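PDB 2Y2W: intracellular exo-alpha-(1->5)-L-arabinofuranosidase from Bifidobacterium longum, which hydrolyses terminal alpha-(1->5)-linked L-arabinofuranosyl residues from branched and debranched arabinans and is also active on wheat arabinoxylan. Local coordinates for residues Asp339-Glu351 with Leu376-Glu388. Residues are numbered along the deposited sequence; the frame is centred on the assembly and turned at random.
Sequences DEWGVWYSDKWNE and LEDIYTAADAVVE
CG beside the backbone N and anti to the carbonyl carbon (chi1 -72° in Y345, -67° in D384) aims these side chains at each other from opposite directions, and Y345 OH meets the syn lone pair of D384 OD1 at 3.0 Å. Tyrosine's length supplies the reach; aspartate's two oxygens serve two donors. D384 OD2 accepts from T381 N (3.0 Å, 175°), above the carboxylate plane, and T381 OG1 accepts weakly from D384 N, a capping box starting helix 382-397. With an alanine at D384, Y345 OH and T381 N would probably lose their acceptor, breaking the capping box. Y380 OH donates to V343 O at 2.6 Å. Branched valine serves two neighbours: V343 CG1 lies against Y380 CE1, while CG2 packs on the helix, 3.7 Å from E388 CG. E388 accepts weakly from V343 N, but its main partner is R407. D378 OD2 takes Y345 N at 3.0 Å, at the edge of the W344 indole. L376 CD2 covers one indole face and S346 CB the other, probably limiting rotation of W344, a likely substrate-recognition residue. The contact ties helix 382-397 to the loop after strand 335-341, seventh of the family 51 (beta/alpha)8 barrel, bearing probable nucleophile E340.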
loop_
_atom_site.group_PDB
_atom_site.type_symbol
_atom_site.label_atom_id
_atom_site.label_comp_id
_atom_site.label_asym_id
_atom_site.label_seq_id
_atom_site.Cartn_x
_atom_site.Cartn_y
_atom_site.Cartn_z
ATOM N N ASP D 339 -14.951 -11.088 -19.847
ATOM C CA ASP D 339 -13.605 -11.618 -20.057
ATOM C C ASP D 339 -13.330 -12.981 -19.413
ATOM O O ASP D 339 -12.251 -13.549 -19.596
ATOM C CB ASP D 339 -12.528 -10.581 -19.686
ATOM C CG ASP D 339 -12.694 -10.015 -18.284
ATOM O OD1 ASP D 339 -13.553 -10.500 -17.517
ATOM O OD2 ASP D 339 -11.950 -9.067 -17.951
ATOM N N GLU D 340 -14.301 -13.498 -18.668
ATOM C CA GLU D 340 -14.267 -14.886 -18.210
ATOM C C GLU D 340 -15.669 -15.489 -18.241
ATOM O O GLU D 340 -16.494 -15.212 -17.370
ATOM C CB GLU D 340 -13.644 -15.001 -16.812
ATOM C CG GLU D 340 -12.119 -15.022 -16.812
ATOM C CD GLU D 340 -11.516 -15.362 -15.459
ATOM O OE1 GLU D 340 -12.071 -16.225 -14.744
ATOM O OE2 GLU D 340 -10.471 -14.768 -15.116
ATOM N N TRP D 341 -15.938 -16.293 -19.264
ATOM C CA TRP D 341 -17.217 -16.989 -19.386
ATOM C C TRP D 341 -17.027 -18.418 -19.884
ATOM O O TRP D 341 -15.977 -18.756 -20.428
ATOM C CB TRP D 341 -18.190 -16.213 -20.288
ATOM C CG TRP D 341 -17.848 -16.236 -21.754
ATOM C CD1 TRP D 341 -17.043 -15.358 -22.423
ATOM C CD2 TRP D 341 -18.309 -17.179 -22.733
ATOM N NE1 TRP D 341 -16.970 -15.696 -23.751
ATOM C CE2 TRP D 341 -17.737 -16.811 -23.970
ATOM C CE3 TRP D 341 -19.150 -18.301 -22.683
ATOM C CZ2 TRP D 341 -17.978 -17.521 -25.151
ATOM C CZ3 TRP D 341 -19.388 -19.010 -23.857
ATOM C CH2 TRP D 341 -18.802 -18.614 -25.075
ATOM N N GLY D 342 -18.045 -19.252 -19.682
ATOM C CA GLY D 342 -18.032 -20.624 -20.183
ATOM C C GLY D 342 -18.503 -21.660 -19.182
ATOM O O GLY D 342 -18.915 -21.323 -18.070
ATOM N N VAL D 343 -18.438 -22.925 -19.588
ATOM C CA VAL D 343 -18.829 -24.041 -18.737
ATOM C C VAL D 343 -17.632 -24.540 -17.934
ATOM O O VAL D 343 -16.596 -24.880 -18.507
ATOM C CB VAL D 343 -19.451 -25.199 -19.565
ATOM C CG1 VAL D 343 -19.671 -26.435 -18.702
ATOM C CG2 VAL D 343 -20.765 -24.762 -20.199
ATOM N N TRP D 344 -17.781 -24.569 -16.609
ATOM C CA TRP D 344 -16.749 -25.097 -15.711
ATOM C C TRP D 344 -17.346 -25.810 -14.499
ATOM O O TRP D 344 -18.057 -25.204 -13.693
ATOM C CB TRP D 344 -15.784 -23.984 -15.273
ATOM C CG TRP D 344 -14.808 -24.363 -14.174
ATOM C CD1 TRP D 344 -14.226 -25.585 -13.969
ATOM C CD2 TRP D 344 -14.281 -23.498 -13.158
ATOM N NE1 TRP D 344 -13.388 -25.538 -12.882
ATOM C CE2 TRP D 344 -13.399 -24.269 -12.367
ATOM C CE3 TRP D 344 -14.470 -22.147 -12.839
ATOM C CZ2 TRP D 344 -12.710 -23.734 -11.272
ATOM C CZ3 TRP D 344 -13.782 -21.615 -11.749
ATOM C CH2 TRP D 344 -12.914 -22.409 -10.980
ATOM N N TYR D 345 -17.045 -27.102 -14.386
ATOM C CA TYR D 345 -17.443 -27.911 -13.236
ATOM C C TYR D 345 -16.526 -27.608 -12.052
ATOM O O TYR D 345 -15.506 -28.273 -11.847
ATOM C CB TYR D 345 -17.436 -29.402 -13.597
ATOM C CG TYR D 345 -18.574 -29.805 -14.509
ATOM C CD1 TYR D 345 -18.437 -29.750 -15.898
ATOM C CD2 TYR D 345 -19.791 -30.234 -13.985
ATOM C CE1 TYR D 345 -19.490 -30.112 -16.742
ATOM C CE2 TYR D 345 -20.848 -30.596 -14.817
ATOM C CZ TYR D 345 -20.693 -30.534 -16.191
ATOM O OH TYR D 345 -21.740 -30.894 -17.009
ATOM N N SER D 346 -16.907 -26.593 -11.279
ATOM C CA SER D 346 -16.061 -26.035 -10.223
ATOM C C SER D 346 -16.086 -26.812 -8.906
ATOM O O SER D 346 -15.332 -26.497 -7.982
ATOM C CB SER D 346 -16.413 -24.562 -9.984
ATOM O OG SER D 346 -17.806 -24.390 -9.792
ATOM N N ASP D 347 -16.940 -27.830 -8.826
ATOM C CA ASP D 347 -17.019 -28.688 -7.641
ATOM C C ASP D 347 -15.764 -29.540 -7.432
ATOM O O ASP D 347 -15.407 -29.859 -6.294
ATOM C CB ASP D 347 -18.279 -29.563 -7.672
ATOM C CG ASP D 347 -18.438 -30.337 -8.971
ATOM O OD1 ASP D 347 -17.899 -29.910 -10.013
ATOM O OD2 ASP D 347 -19.128 -31.378 -8.948
ATOM N N LYS D 348 -15.099 -29.892 -8.533
ATOM C CA LYS D 348 -13.832 -30.629 -8.494
ATOM C C LYS D 348 -12.719 -29.802 -7.844
ATOM O O LYS D 348 -11.905 -30.332 -7.085
ATOM C CB LYS D 348 -13.411 -31.065 -9.908
ATOM C CG LYS D 348 -14.123 -32.310 -10.464
ATOM C CD LYS D 348 -15.575 -32.035 -10.855
ATOM C CE LYS D 348 -16.172 -33.168 -11.679
ATOM N NZ LYS D 348 -15.911 -33.000 -13.138
ATOM N N TRP D 349 -12.686 -28.508 -8.151
ATOM C CA TRP D 349 -11.715 -27.593 -7.554
ATOM C C TRP D 349 -12.114 -27.207 -6.127
ATOM O O TRP D 349 -11.250 -27.028 -5.263
ATOM C CB TRP D 349 -11.525 -26.348 -8.430
ATOM C CG TRP D 349 -10.635 -25.296 -7.824
ATOM C CD1 TRP D 349 -11.013 -24.058 -7.388
ATOM C CD2 TRP D 349 -9.224 -25.393 -7.579
ATOM N NE1 TRP D 349 -9.927 -23.376 -6.891
ATOM C CE2 TRP D 349 -8.817 -24.172 -6.995
ATOM C CE3 TRP D 349 -8.264 -26.393 -7.798
ATOM C CZ2 TRP D 349 -7.488 -23.922 -6.624
ATOM C CZ3 TRP D 349 -6.942 -26.144 -7.428
ATOM C CH2 TRP D 349 -6.569 -24.917 -6.846
ATOM N N ASN D 350 -13.420 -27.089 -5.888
ATOM C CA ASN D 350 -13.952 -26.793 -4.554
ATOM C C ASN D 350 -13.665 -27.888 -3.523
ATOM O O ASN D 350 -13.442 -27.590 -2.346
ATOM C CB ASN D 350 -15.456 -26.507 -4.616
ATOM C CG ASN D 350 -15.768 -25.090 -5.067
ATOM O OD1 ASN D 350 -15.057 -24.143 -4.725
ATOM N ND2 ASN D 350 -16.845 -24.936 -5.829
ATOM N N GLU D 351 -13.677 -29.146 -3.969
ATOM C CA GLU D 351 -13.344 -30.281 -3.105
ATOM C C GLU D 351 -11.833 -30.382 -2.859
ATOM O O GLU D 351 -11.399 -30.888 -1.823
ATOM C CB GLU D 351 -13.908 -31.598 -3.668
ATOM C CG GLU D 351 -13.241 -32.103 -4.953
ATOM C CD GLU D 351 -13.966 -33.279 -5.594
ATOM O OE1 GLU D 351 -15.218 -33.313 -5.562
ATOM O OE2 GLU D 351 -13.279 -34.169 -6.145
ATOM N N LEU D 376 -8.178 -28.715 -13.975
ATOM C CA LEU D 376 -9.374 -28.165 -14.618
ATOM C C LEU D 376 -9.565 -28.649 -16.058
ATOM O O LEU D 376 -10.027 -27.892 -16.918
ATOM C CB LEU D 376 -9.359 -26.629 -14.569
ATOM C CG LEU D 376 -9.891 -25.884 -13.341
ATOM C CD1 LEU D 376 -9.057 -26.137 -12.086
ATOM C CD2 LEU D 376 -9.956 -24.396 -13.648
ATOM N N GLU D 377 -9.216 -29.907 -16.316
ATOM C CA GLU D 377 -9.315 -30.463 -17.666
ATOM C C GLU D 377 -10.665 -31.139 -17.904
ATOM O O GLU D 377 -10.742 -32.351 -18.112
ATOM C CB GLU D 377 -8.150 -31.417 -17.952
ATOM C CG GLU D 377 -6.803 -30.716 -18.111
ATOM C CD GLU D 377 -5.718 -31.619 -18.676
ATOM O OE1 GLU D 377 -5.997 -32.806 -18.966
ATOM O OE2 GLU D 377 -4.576 -31.135 -18.829
ATOM N N ASP D 378 -11.724 -30.334 -17.873
ATOM C CA ASP D 378 -13.086 -30.830 -18.039
ATOM C C ASP D 378 -13.309 -31.399 -19.433
ATOM O O ASP D 378 -12.908 -30.798 -20.433
ATOM C CB ASP D 378 -14.104 -29.721 -17.750
ATOM C CG ASP D 378 -14.219 -29.398 -16.267
ATOM O OD1 ASP D 378 -13.765 -30.206 -15.426
ATOM O OD2 ASP D 378 -14.778 -28.328 -15.940
ATOM N N ILE D 379 -13.941 -32.569 -19.480
ATOM C CA ILE D 379 -14.245 -33.247 -20.737
ATOM C C ILE D 379 -15.711 -32.972 -21.066
ATOM O O ILE D 379 -16.613 -33.446 -20.373
ATOM C CB ILE D 379 -13.958 -34.775 -20.656
ATOM C CG1 ILE D 379 -12.701 -35.069 -19.821
ATOM C CG2 ILE D 379 -13.814 -35.373 -22.044
ATOM C CD1 ILE D 379 -11.370 -34.701 -20.491
ATOM N N TYR D 380 -15.935 -32.190 -22.120
ATOM C CA TYR D 380 -17.242 -31.589 -22.379
ATOM C C TYR D 380 -18.256 -32.514 -23.037
ATOM O O TYR D 380 -17.956 -33.196 -24.016
ATOM C CB TYR D 380 -17.097 -30.305 -23.198
ATOM C CG TYR D 380 -16.522 -29.137 -22.426
ATOM C CD1 TYR D 380 -17.198 -28.600 -21.330
ATOM C CD2 TYR D 380 -15.314 -28.559 -22.802
ATOM C CE1 TYR D 380 -16.678 -27.527 -20.621
ATOM C CE2 TYR D 380 -14.786 -27.481 -22.100
ATOM C CZ TYR D 380 -15.474 -26.973 -21.012
ATOM O OH TYR D 380 -14.959 -25.907 -20.318
ATOM N N THR D 381 -19.466 -32.501 -22.489
ATOM C CA THR D 381 -20.577 -33.299 -22.992
ATOM C C THR D 381 -21.345 -32.530 -24.061
ATOM O O THR D 381 -21.187 -31.313 -24.193
ATOM C CB THR D 381 -21.554 -33.670 -21.859
ATOM O OG1 THR D 381 -22.074 -32.473 -21.264
ATOM C CG2 THR D 381 -20.857 -34.506 -20.792
ATOM N N ALA D 382 -22.181 -33.246 -24.813
ATOM C CA ALA D 382 -23.032 -32.641 -25.835
ATOM C C ALA D 382 -23.887 -31.513 -25.265
ATOM O O ALA D 382 -24.155 -30.527 -25.949
ATOM C CB ALA D 382 -23.912 -33.698 -26.483
ATOM N N ALA D 383 -24.302 -31.665 -24.008
ATOM C CA ALA D 383 -25.109 -30.658 -23.320
ATOM C C ALA D 383 -24.306 -29.400 -22.993
ATOM O O ALA D 383 -24.812 -28.287 -23.136
ATOM C CB ALA D 383 -25.726 -31.243 -22.059
ATOM N N ASP D 384 -23.056 -29.586 -22.563
ATOM C CA ASP D 384 -22.159 -28.471 -22.239
ATOM C C ASP D 384 -21.968 -27.537 -23.435
ATOM O O ASP D 384 -21.918 -26.316 -23.279
ATOM C CB ASP D 384 -20.801 -28.988 -21.754
ATOM C CG ASP D 384 -20.885 -29.716 -20.419
ATOM O OD1 ASP D 384 -21.773 -29.391 -19.602
ATOM O OD2 ASP D 384 -20.052 -30.619 -20.180
ATOM N N ALA D 385 -21.872 -28.129 -24.624
ATOM C CA ALA D 385 -21.721 -27.380 -25.868
ATOM C C ALA D 385 -22.968 -26.570 -26.211
ATOM O O ALA D 385 -22.860 -25.427 -26.659
ATOM C CB ALA D 385 -21.370 -28.317 -27.004
ATOM N N VAL D 386 -24.143 -27.161 -25.995
ATOM C CA VAL D 386 -25.417 -26.497 -26.298
ATOM C C VAL D 386 -25.635 -25.280 -25.391
ATOM O O VAL D 386 -26.184 -24.263 -25.825
ATOM C CB VAL D 386 -26.626 -27.485 -26.223
ATOM C CG1 VAL D 386 -27.952 -26.770 -26.479
ATOM C CG2 VAL D 386 -26.451 -28.623 -27.222
ATOM N N VAL D 387 -25.187 -25.387 -24.142
ATOM C CA VAL D 387 -25.261 -24.276 -23.192
ATOM C C VAL D 387 -24.368 -23.112 -23.634
ATOM O O VAL D 387 -24.788 -21.955 -23.583
ATOM C CB VAL D 387 -24.921 -24.729 -21.740
ATOM C CG1 VAL D 387 -24.899 -23.542 -20.776
ATOM C CG2 VAL D 387 -25.928 -25.760 -21.264
ATOM N N GLU D 388 -23.153 -23.425 -24.083
ATOM C CA GLU D 388 -22.228 -22.402 -24.585
ATOM C C GLU D 388 -22.736 -21.739 -25.863
ATOM O O GLU D 388 -22.543 -20.536 -26.061
ATOM C CB GLU D 388 -20.822 -22.971 -24.788
ATOM C CG GLU D 388 -20.041 -23.133 -23.490
ATOM C CD GLU D 388 -18.554 -23.379 -23.699
ATOM O OE1 GLU D 388 -18.015 -23.017 -24.772
ATOM O OE2 GLU D 388 -17.918 -23.935 -22.778
#